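Local coordinates for protein lipase (Acinetobacter baumannii, PDB 4OPM) that probably hydrolyses ester bonds of lipids such as triacylglycerols, as a putative lipase with the alpha/beta hydrolase fold, at residues Leu97-Lys100 and Leu101-Val105; Phe174-Leu177 and Leu178-Met182; Ile201-Ala204 and Pro205-Gln208. All coordinates share one frame; numbering follows the deposited sequence.

Interaction 1. Residues Leu97-Lys100 and Leu101-Val105; sequences LAEK and LRRFV
E99 and R103, one helical turn apart, carry the polar side of this piece of helix 94-107, which packs against the central sheet of the alpha/beta hydrolase fold. Their salt bridge runs from R103 NH1 to E99 OE2 over 2.7 Å. The carboxylate oxygen lies at the edge of the guanidinium and in its plane, whereas the donor reaches OE2 on its anti side, 26° out of the carboxylate plane; the two flat groups are turned 48° against each other.

The other carboxylate oxygen is taken as well: K100 NZ donates to E99 OE1 on the syn side at 2.7 Å, so each oxygen of E99 has its own cation. K100 can fold back onto its neighbour because its chain bends at chi2 (-61°) and again at chi4, and NZ also bonds N96 OD1. R103 has a second carboxylate partner, since its NH2 forms a salt bridge with E106. R102 points elsewhere: NH1 bonds Y129 OH, and the guanidinium makes a cation-pi contact with Y133.

The backbone is paired in regular i to i+4 fashion: L101 N with L97 O, R102 N with A98 O, R103 N with E99 O and F104 N with K100 O, all between 2.9 and 3.1 Å. On the buried side L101 rests on L48 and I50 of strand 46-50, while F104 meets Y36 edge-to-face. Beneath the salt bridge, the aliphatic part of R103 passes close to the same acceptor, CG lying 3.4 Å from E99 OE2.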
ATOM      1  N   LEU A  97      -6.366  -5.531 -10.670  1.00 18.75           N
ATOM      2  CA  LEU A  97      -5.756  -5.746  -9.354  1.00 18.67           C
ATOM      3  C   LEU A  97      -6.844  -5.760  -8.265  1.00 23.17           C
ATOM      4  O   LEU A  97      -6.833  -6.650  -7.421  1.00 22.93           O
ATOM      5  CB  LEU A  97      -4.666  -4.687  -9.056  1.00 18.34           C
ATOM      6  CG  LEU A  97      -3.446  -4.698  -9.988  1.00 23.04           C
ATOM      7  CD1 LEU A  97      -2.521  -3.527  -9.693  1.00 23.11           C
ATOM      8  CD2 LEU A  97      -2.676  -6.015  -9.917  1.00 23.85           C
ATOM      9  N   ALA A  98      -7.827  -4.833  -8.337  1.00 21.56           N
ATOM     10  CA  ALA A  98      -8.915  -4.769  -7.349  1.00 20.64           C
ATOM     11  C   ALA A  98      -9.817  -6.024  -7.416  1.00 23.28           C
ATOM     12  O   ALA A  98     -10.140  -6.608  -6.371  1.00 21.28           O
ATOM     13  CB  ALA A  98      -9.740  -3.510  -7.558  1.00 21.27           C
ATOM     14  N   GLU A  99     -10.183  -6.454  -8.637  1.00 20.12           N
ATOM     15  CA  GLU A  99     -11.030  -7.630  -8.822  1.00 19.75           C
ATOM     16  C   GLU A  99     -10.276  -8.892  -8.374  1.00 23.17           C
ATOM     17  O   GLU A  99     -10.872  -9.726  -7.708  1.00 23.09           O
ATOM     18  CB  GLU A  99     -11.506  -7.752 -10.279  1.00 21.21           C
ATOM     19  CG  GLU A  99     -12.507  -8.882 -10.493  1.00 26.68           C
ATOM     20  CD  GLU A  99     -11.920 -10.238 -10.845  1.00 43.50           C
ATOM     21  OE1 GLU A  99     -10.772 -10.282 -11.341  1.00 35.66           O
ATOM     22  OE2 GLU A  99     -12.609 -11.261 -10.627  1.00 36.44           O
ATOM     23  N   LYS A 100      -8.977  -9.033  -8.730  1.00 20.27           N
ATOM     24  CA  LYS A 100      -8.212 -10.229  -8.339  1.00 20.24           C
ATOM     25  C   LYS A 100      -7.956 -10.226  -6.823  1.00 22.64           C
ATOM     26  O   LYS A 100      -7.955 -11.292  -6.203  1.00 22.59           O
ATOM     27  CB  LYS A 100      -6.912 -10.374  -9.142  1.00 21.32           C
ATOM     28  CG  LYS A 100      -7.140 -10.681 -10.628  1.00 22.67           C
ATOM     29  CD  LYS A 100      -7.907 -12.012 -10.857  1.00 25.76           C
ATOM     30  CE  LYS A 100      -8.077 -12.368 -12.307  1.00 26.34           C
ATOM     31  NZ  LYS A 100      -9.017 -11.429 -13.004  1.00 24.91           N
ATOM     32  N   LEU A 101      -7.819  -9.035  -6.208  1.00 19.25           N
ATOM     33  CA  LEU A 101      -7.676  -8.945  -4.760  1.00 18.16           C
ATOM     34  C   LEU A 101      -8.980  -9.435  -4.100  1.00 21.61           C
ATOM     35  O   LEU A 101      -8.911 -10.174  -3.128  1.00 19.16           O
ATOM     36  CB  LEU A 101      -7.325  -7.516  -4.326  1.00 17.20           C
ATOM     37  CG  LEU A 101      -7.136  -7.298  -2.835  1.00 20.89           C
ATOM     38  CD1 LEU A 101      -5.890  -8.015  -2.311  1.00 20.80           C
ATOM     39  CD2 LEU A 101      -7.074  -5.810  -2.520  1.00 22.89           C
ATOM     40  N   ARG A 102     -10.157  -9.087  -4.670  1.00 19.97           N
ATOM     41  CA  ARG A 102     -11.434  -9.593  -4.145  1.00 20.82           C
ATOM     42  C   ARG A 102     -11.472 -11.139  -4.220  1.00 22.94           C
ATOM     43  O   ARG A 102     -11.890 -11.790  -3.257  1.00 23.33           O
ATOM     44  CB  ARG A 102     -12.630  -8.980  -4.892  1.00 23.16           C
ATOM     45  CG  ARG A 102     -14.000  -9.526  -4.462  1.00 26.77           C
ATOM     46  CD  ARG A 102     -14.356  -9.165  -3.028  1.00 31.97           C
ATOM     47  NE  ARG A 102     -15.534  -9.902  -2.572  1.00 36.49           N
ATOM     48  CZ  ARG A 102     -15.791 -10.202  -1.306  1.00 48.48           C
ATOM     49  NH1 ARG A 102     -14.951  -9.834  -0.343  1.00 36.20           N
ATOM     50  NH2 ARG A 102     -16.889 -10.872  -0.987  1.00 37.92           N
ATOM     51  N   ARG A 103     -11.020 -11.724  -5.350  1.00 20.30           N
ATOM     52  CA  ARG A 103     -10.986 -13.189  -5.520  1.00 21.22           C
ATOM     53  C   ARG A 103     -10.083 -13.820  -4.442  1.00 23.54           C
ATOM     54  O   ARG A 103     -10.426 -14.874  -3.891  1.00 23.55           O
ATOM     55  CB  ARG A 103     -10.512 -13.602  -6.929  1.00 20.66           C
ATOM     56  CG  ARG A 103     -11.382 -13.098  -8.090  1.00 26.98           C
ATOM     57  CD  ARG A 103     -12.719 -13.819  -8.247  1.00 31.62           C
ATOM     58  NE  ARG A 103     -13.748 -13.343  -7.312  1.00 30.01           N
ATOM     59  CZ  ARG A 103     -14.519 -12.273  -7.498  1.00 43.35           C
ATOM     60  NH1 ARG A 103     -14.375 -11.519  -8.583  1.00 31.99           N
ATOM     61  NH2 ARG A 103     -15.429 -11.940  -6.594  1.00 30.61           N
ATOM     62  N   PHE A 104      -8.955 -13.150  -4.129  1.00 19.22           N
ATOM     63  CA  PHE A 104      -8.031 -13.582  -3.086  1.00 18.47           C
ATOM     64  C   PHE A 104      -8.720 -13.547  -1.707  1.00 20.75           C
ATOM     65  O   PHE A 104      -8.617 -14.517  -0.972  1.00 21.07           O
ATOM     66  CB  PHE A 104      -6.752 -12.717  -3.073  1.00 18.65           C
ATOM     67  CG  PHE A 104      -5.934 -12.892  -1.811  1.00 19.08           C
ATOM     68  CD1 PHE A 104      -5.132 -14.014  -1.633  1.00 21.76           C
ATOM     69  CD2 PHE A 104      -5.997 -11.952  -0.782  1.00 20.54           C
ATOM     70  CE1 PHE A 104      -4.403 -14.196  -0.452  1.00 21.51           C
ATOM     71  CE2 PHE A 104      -5.256 -12.126   0.397  1.00 23.17           C
ATOM     72  CZ  PHE A 104      -4.474 -13.252   0.559  1.00 21.93           C
ATOM     73  N   VAL A 105      -9.418 -12.443  -1.368  1.00 19.66           N
ATOM     74  CA  VAL A 105     -10.141 -12.278  -0.086  1.00 19.19           C
ATOM     75  C   VAL A 105     -11.172 -13.427   0.071  1.00 23.77           C
ATOM     76  O   VAL A 105     -11.281 -14.024   1.148  1.00 23.62           O
ATOM     77  CB  VAL A 105     -10.803 -10.877   0.025  1.00 22.33           C
ATOM     78  CG1 VAL A 105     -11.825 -10.818   1.163  1.00 22.59           C
ATOM     79  CG2 VAL A 105      -9.744  -9.786   0.196  1.00 20.30           C
TER

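Interaction 2. Residues Phe174-Leu177 and Leu178-Met182; sequences FNYL and LKQTM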
ATOM      1  N   PHE A 174      17.689   3.039  -6.618  1.00 21.69           N
ATOM      2  CA  PHE A 174      16.944   2.954  -5.359  1.00 21.42           C
ATOM      3  C   PHE A 174      17.206   4.187  -4.489  1.00 23.14           C
ATOM      4  O   PHE A 174      16.249   4.731  -3.938  1.00 20.80           O
ATOM      5  CB  PHE A 174      17.244   1.658  -4.605  1.00 23.31           C
ATOM      6  CG  PHE A 174      16.335   1.355  -3.432  1.00 25.38           C
ATOM      7  CD1 PHE A 174      14.998   1.752  -3.440  1.00 28.84           C
ATOM      8  CD2 PHE A 174      16.796   0.613  -2.350  1.00 27.36           C
ATOM      9  CE1 PHE A 174      14.159   1.461  -2.357  1.00 29.63           C
ATOM     10  CE2 PHE A 174      15.957   0.324  -1.268  1.00 29.81           C
ATOM     11  CZ  PHE A 174      14.646   0.748  -1.280  1.00 28.41           C
ATOM     12  N   ASN A 175      18.467   4.666  -4.425  1.00 21.29           N
ATOM     13  CA  ASN A 175      18.799   5.884  -3.683  1.00 21.89           C
ATOM     14  C   ASN A 175      18.031   7.090  -4.241  1.00 25.01           C
ATOM     15  O   ASN A 175      17.522   7.903  -3.461  1.00 24.31           O
ATOM     16  CB  ASN A 175      20.300   6.161  -3.691  1.00 24.68           C
ATOM     17  CG  ASN A 175      21.004   5.575  -2.487  1.00 49.53           C
ATOM     18  OD1 ASN A 175      21.947   4.793  -2.617  1.00 43.42           O
ATOM     19  ND2 ASN A 175      20.554   5.928  -1.283  1.00 42.11           N
ATOM     20  N   TYR A 176      17.907   7.177  -5.585  1.00 21.79           N
ATOM     21  CA  TYR A 176      17.152   8.259  -6.225  1.00 21.19           C
ATOM     22  C   TYR A 176      15.674   8.193  -5.800  1.00 22.80           C
ATOM     23  O   TYR A 176      15.084   9.213  -5.416  1.00 21.54           O
ATOM     24  CB  TYR A 176      17.275   8.195  -7.767  1.00 22.72           C
ATOM     25  CG  TYR A 176      16.489   9.300  -8.439  1.00 22.67           C
ATOM     26  CD1 TYR A 176      16.986  10.600  -8.496  1.00 24.46           C
ATOM     27  CD2 TYR A 176      15.204   9.070  -8.930  1.00 23.22           C
ATOM     28  CE1 TYR A 176      16.241  11.636  -9.058  1.00 22.38           C
ATOM     29  CE2 TYR A 176      14.453  10.098  -9.504  1.00 23.81           C
ATOM     30  CZ  TYR A 176      14.974  11.381  -9.557  1.00 26.63           C
ATOM     31  OH  TYR A 176      14.245  12.404 -10.106  1.00 24.27           O
ATOM     32  N   LEU A 177      15.083   6.990  -5.868  1.00 20.33           N
ATOM     33  CA  LEU A 177      13.682   6.775  -5.488  1.00 19.77           C
ATOM     34  C   LEU A 177      13.430   7.196  -4.039  1.00 21.08           C
ATOM     35  O   LEU A 177      12.463   7.919  -3.783  1.00 19.37           O
ATOM     36  CB  LEU A 177      13.265   5.305  -5.686  1.00 19.63           C
ATOM     37  CG  LEU A 177      11.823   4.960  -5.278  1.00 23.12           C
ATOM     38  CD1 LEU A 177      10.812   5.672  -6.172  1.00 23.82           C
ATOM     39  CD2 LEU A 177      11.591   3.464  -5.304  1.00 23.46           C
ATOM     40  N   LEU A 178      14.307   6.780  -3.109  1.00 18.05           N
ATOM     41  CA  LEU A 178      14.158   7.115  -1.684  1.00 18.41           C
ATOM     42  C   LEU A 178      14.157   8.625  -1.463  1.00 20.62           C
ATOM     43  O   LEU A 178      13.401   9.111  -0.615  1.00 20.57           O
ATOM     44  CB  LEU A 178      15.254   6.473  -0.826  1.00 19.39           C
ATOM     45  CG  LEU A 178      15.315   4.941  -0.825  1.00 25.63           C
ATOM     46  CD1 LEU A 178      16.587   4.449  -0.168  1.00 27.32           C
ATOM     47  CD2 LEU A 178      14.143   4.349  -0.124  1.00 30.84           C
ATOM     48  N   LYS A 179      14.973   9.364  -2.249  1.00 18.51           N
ATOM     49  CA  LYS A 179      15.061  10.830  -2.163  1.00 18.41           C
ATOM     50  C   LYS A 179      13.750  11.488  -2.601  1.00 22.52           C
ATOM     51  O   LYS A 179      13.468  12.615  -2.187  1.00 22.74           O
ATOM     52  CB  LYS A 179      16.231  11.374  -3.000  1.00 21.34           C
ATOM     53  CG  LYS A 179      17.583  11.164  -2.314  1.00 38.15           C
ATOM     54  CD  LYS A 179      18.759  11.561  -3.208  1.00 53.26           C
ATOM     55  CE  LYS A 179      20.070  11.665  -2.453  1.00 65.21           C
ATOM     56  NZ  LYS A 179      20.626  10.334  -2.089  1.00 75.32           N
ATOM     57  N   GLN A 180      12.955  10.798  -3.446  1.00 18.29           N
ATOM     58  CA  GLN A 180      11.683  11.364  -3.901  1.00 17.08           C
ATOM     59  C   GLN A 180      10.513  10.924  -3.039  1.00 19.38           C
ATOM     60  O   GLN A 180       9.528  11.653  -2.942  1.00 19.56           O
ATOM     61  CB  GLN A 180      11.369  10.982  -5.377  1.00 18.25           C
ATOM     62  CG  GLN A 180      12.522  11.128  -6.396  1.00 20.38           C
ATOM     63  CD  GLN A 180      13.425  12.323  -6.201  1.00 27.78           C
ATOM     64  OE1 GLN A 180      14.649  12.178  -6.108  1.00 25.90           O
ATOM     65  NE2 GLN A 180      12.859  13.519  -6.106  1.00 18.82           N
ATOM     66  N   THR A 181      10.578   9.708  -2.469  1.00 15.79           N
ATOM     67  CA  THR A 181       9.428   9.142  -1.769  1.00 15.76           C
ATOM     68  C   THR A 181       9.454   9.336  -0.253  1.00 19.44           C
ATOM     69  O   THR A 181       8.446   9.073   0.393  1.00 19.32           O
ATOM     70  CB  THR A 181       9.291   7.640  -2.089  1.00 21.81           C
ATOM     71  OG1 THR A 181      10.464   6.949  -1.651  1.00 26.03           O
ATOM     72  CG2 THR A 181       9.060   7.389  -3.557  1.00 22.69           C
HETATM   73  N   MSE A 182      10.605   9.701   0.325  1.00 15.87           N
HETATM   74  CA  MSE A 182      10.662   9.860   1.774  1.00 15.15           C
HETATM   75  C   MSE A 182      11.388  11.128   2.183  1.00 20.19           C
HETATM   76  O   MSE A 182      12.356  11.528   1.536  1.00 21.09           O
HETATM   77  CB  MSE A 182      11.327   8.634   2.438  1.00 16.71           C
HETATM   78  CG  MSE A 182      10.528   7.358   2.222  1.00 21.17           C
HETATM   79 SE   MSE A 182      11.199   5.899   3.288  0.75 27.42          SE
HETATM   80  CE  MSE A 182      12.537   5.548   2.379  1.00 23.87           C
TER
HETATM   81  O   HOH W   1      18.655   7.961  -0.879  1.00 26.23           O
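F174 and L178 meet on the close-packed flank of helix 173-181. The CG of L178 sits over one face of the F174 ring, offset toward the rim, in a CH-pi contact 4.2 Å from the centroid, and its CD2 touches F174 CE1 at 3.7 Å. The F174 ring is swung there by chi1 of -169°, which sets CG anti to the backbone N. Further along, L177 CD1 packs on the methyl CG2 of T181 at 3.6 Å.

The last turn is tight in its polar atoms too. L177 O accepts three bonds: T181 N arrives almost straight in line with the carbonyl, while Q180 N and T181 OG1 come in well out of the carbonyl plane, one on each side of it. The hydroxyl, 3.1 Å from L177 O, thus spends its proton on the helix's own backbone just before M182, a selenomethionine, leaves helical geometry.

The opposite character prevails around N175, Y176 and K179. A water bridges the first and last of these: it donates to N175 O at 2.8 Å, accepts from N175 ND2 at the same distance, and takes only a weak bond from K179 NZ. Y176 is exposed, with Q180 CG over a face of its ring, 4.2 Å from the centroid, and a bound polyether, probably from the crystallisation liquor, lies close to its side chain.

Helix 190-220 covers the apolar flank: M200 touches both F174 and L177, and E197 accepts a hydrogen bond from F174 N. At the other end T181 touches the residues of a probable Ser-His-Asp triad; K246, which follows the presumed triad member D245 in sequence, donates from NZ to K179 O, and M182 packs on M275 beyond helix 173-181.

Interaction 3. Residues Ile201-Ala204 and Pro205-Gln208; sequences INQA and PQTQ
Q203 and T207 are joined through the backbone across a kink in helix 190-220, where P205 has no N-H to offer. Among the main-chain hydrogen bonds, T207 N reaches Q203 O at 3.1 Å with an N-H...O angle of 162°, and Q208 N reaches A204 O at 2.9 Å, so the i to i+4 pattern resumes at T207, two residues after P205. Q206 N makes only a weak bond to Q203 O, at an angle of 128°, in place of one to the preceding turn. Before the kink A204 N bonds I201 O, three residues back.

The apolar contact is that of the proline ring with its predecessor: A204 CB lies 3.6 Å from P205 CD, and the same CD is 3.7 Å from N202 O. Ring carbons therefore occupy the side of the helix where an amide hydrogen would otherwise point.

Polar side chains and water make up the third group. Q206 stretches out beyond CG (chi2 -178°), carrying its amide back alongside the preceding turn. Its NE2 donates to a water at 2.7 Å, which in turn donates to N202 O at 3.0 Å; that carbonyl, which Q206 N does not reach, is thereby supplied with a hydrogen. The other end of the amide, Q206 OE1, bonds Y92 OH. Q208 OE1 bonds K164 NZ outside the helix, and N202 OD1 bonds K198 NZ one turn back. T207 is buried and touches A54.

This is the classic proline kink of a long helix, with a water serving one of the carbonyls deprived of its amide, here in a helix that packs beside helix 173-181.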
ATOM      1  N   ILE A 201      15.064  -4.346  -9.118  1.00 20.99           N
ATOM      2  CA  ILE A 201      15.584  -4.427 -10.490  1.00 21.50           C
ATOM      3  C   ILE A 201      15.036  -5.707 -11.162  1.00 26.91           C
ATOM      4  O   ILE A 201      14.662  -5.674 -12.343  1.00 25.50           O
ATOM      5  CB  ILE A 201      17.144  -4.356 -10.532  1.00 24.41           C
ATOM      6  CG1 ILE A 201      17.655  -2.938 -10.152  1.00 23.64           C
ATOM      7  CG2 ILE A 201      17.704  -4.782 -11.918  1.00 25.77           C
ATOM      8  CD1 ILE A 201      19.166  -2.838  -9.873  1.00 24.35           C
ATOM      9  N   ASN A 202      14.960  -6.821 -10.402  1.00 24.61           N
ATOM     10  CA  ASN A 202      14.450  -8.097 -10.925  1.00 25.49           C
ATOM     11  C   ASN A 202      12.955  -8.018 -11.283  1.00 29.49           C
ATOM     12  O   ASN A 202      12.520  -8.711 -12.200  1.00 29.16           O
ATOM     13  CB  ASN A 202      14.692  -9.232  -9.931  1.00 28.91           C
ATOM     14  CG  ASN A 202      16.147  -9.622  -9.766  1.00 44.02           C
ATOM     15  OD1 ASN A 202      17.008  -9.316 -10.598  1.00 37.30           O
ATOM     16  ND2 ASN A 202      16.454 -10.321  -8.685  1.00 37.16           N
ATOM     17  N   GLN A 203      12.188  -7.164 -10.581  1.00 26.68           N
ATOM     18  CA  GLN A 203      10.752  -6.976 -10.837  1.00 26.71           C
ATOM     19  C   GLN A 203      10.474  -5.878 -11.885  1.00 28.91           C
ATOM     20  O   GLN A 203       9.325  -5.745 -12.308  1.00 27.07           O
ATOM     21  CB  GLN A 203      10.008  -6.607  -9.531  1.00 27.39           C
ATOM     22  CG  GLN A 203      10.061  -7.645  -8.392  1.00 42.60           C
ATOM     23  CD  GLN A 203       9.432  -8.986  -8.711  1.00 60.60           C
ATOM     24  OE1 GLN A 203       8.321  -9.084  -9.243  1.00 55.31           O
ATOM     25  NE2 GLN A 203      10.119 -10.057  -8.351  1.00 54.54           N
ATOM     26  N   ALA A 204      11.502  -5.083 -12.277  1.00 26.77           N
ATOM     27  CA  ALA A 204      11.387  -3.937 -13.196  1.00 27.71           C
ATOM     28  C   ALA A 204      10.532  -4.208 -14.463  1.00 30.90           C
ATOM     29  O   ALA A 204       9.678  -3.357 -14.737  1.00 29.94           O
ATOM     30  CB  ALA A 204      12.756  -3.412 -13.601  1.00 29.32           C
ATOM     31  N   PRO A 205      10.653  -5.346 -15.211  1.00 27.83           N
ATOM     32  CA  PRO A 205       9.769  -5.536 -16.379  1.00 28.06           C
ATOM     33  C   PRO A 205       8.278  -5.515 -16.001  1.00 29.71           C
ATOM     34  O   PRO A 205       7.455  -5.003 -16.763  1.00 28.22           O
ATOM     35  CB  PRO A 205      10.185  -6.910 -16.931  1.00 30.75           C
ATOM     36  CG  PRO A 205      11.561  -7.140 -16.401  1.00 34.66           C
ATOM     37  CD  PRO A 205      11.592  -6.485 -15.064  1.00 29.71           C
ATOM     38  N   GLN A 206       7.941  -6.042 -14.805  1.00 24.20           N
ATOM     39  CA  GLN A 206       6.559  -6.076 -14.320  1.00 22.97           C
ATOM     40  C   GLN A 206       6.126  -4.676 -13.863  1.00 26.08           C
ATOM     41  O   GLN A 206       5.020  -4.253 -14.198  1.00 25.01           O
ATOM     42  CB  GLN A 206       6.374  -7.119 -13.214  1.00 23.06           C
ATOM     43  CG  GLN A 206       6.636  -8.544 -13.687  1.00 25.72           C
ATOM     44  CD  GLN A 206       6.410  -9.543 -12.591  1.00 42.12           C
ATOM     45  OE1 GLN A 206       5.268  -9.911 -12.287  1.00 34.68           O
ATOM     46  NE2 GLN A 206       7.494 -10.035 -12.001  1.00 32.95           N
ATOM     47  N   THR A 207       6.998  -3.951 -13.138  1.00 21.52           N
ATOM     48  CA  THR A 207       6.720  -2.587 -12.687  1.00 19.67           C
ATOM     49  C   THR A 207       6.467  -1.678 -13.894  1.00 22.99           C
ATOM     50  O   THR A 207       5.552  -0.853 -13.852  1.00 21.35           O
ATOM     51  CB  THR A 207       7.876  -2.065 -11.821  1.00 23.62           C
ATOM     52  OG1 THR A 207       8.202  -3.055 -10.844  1.00 21.71           O
ATOM     53  CG2 THR A 207       7.529  -0.762 -11.118  1.00 21.30           C
ATOM     54  N   GLN A 208       7.262  -1.845 -14.975  1.00 20.72           N
ATOM     55  CA  GLN A 208       7.098  -1.067 -16.199  1.00 21.79           C
ATOM     56  C   GLN A 208       5.687  -1.303 -16.786  1.00 23.71           C
ATOM     57  O   GLN A 208       5.036  -0.341 -17.209  1.00 23.29           O
ATOM     58  CB  GLN A 208       8.201  -1.426 -17.218  1.00 24.88           C
ATOM     59  CG  GLN A 208       8.154  -0.623 -18.538  1.00 48.63           C
ATOM     60  CD  GLN A 208       8.463   0.862 -18.396  1.00 76.50           C
ATOM     61  OE1 GLN A 208       7.588   1.693 -18.115  1.00 75.14           O
ATOM     62  NE2 GLN A 208       9.710   1.234 -18.635  1.00 68.78           N
TER
HETATM   63  O   HOH W   2       9.843  -9.541 -13.332  1.00 41.33           O

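All three contacts are local, each joining consecutive turns of one helix; none closes a loop, and they follow in series along the chain without nesting or crossing. Interaction 1 comes first, on helix 94-107 against the central sheet. After strands 114-119 and 137-143 the chain reaches interaction 2, which takes in nearly all of the short helix 173-181, then interaction 3 midway along the next long helix, 190-220. Interactions 1 and 2 lie on opposite sides of the chain's centre, their centres 29 Å apart. Interactions 2 and 3 come within about 7 Å at their nearest atoms, and side chains of 173-181 rest directly on helix 190-220.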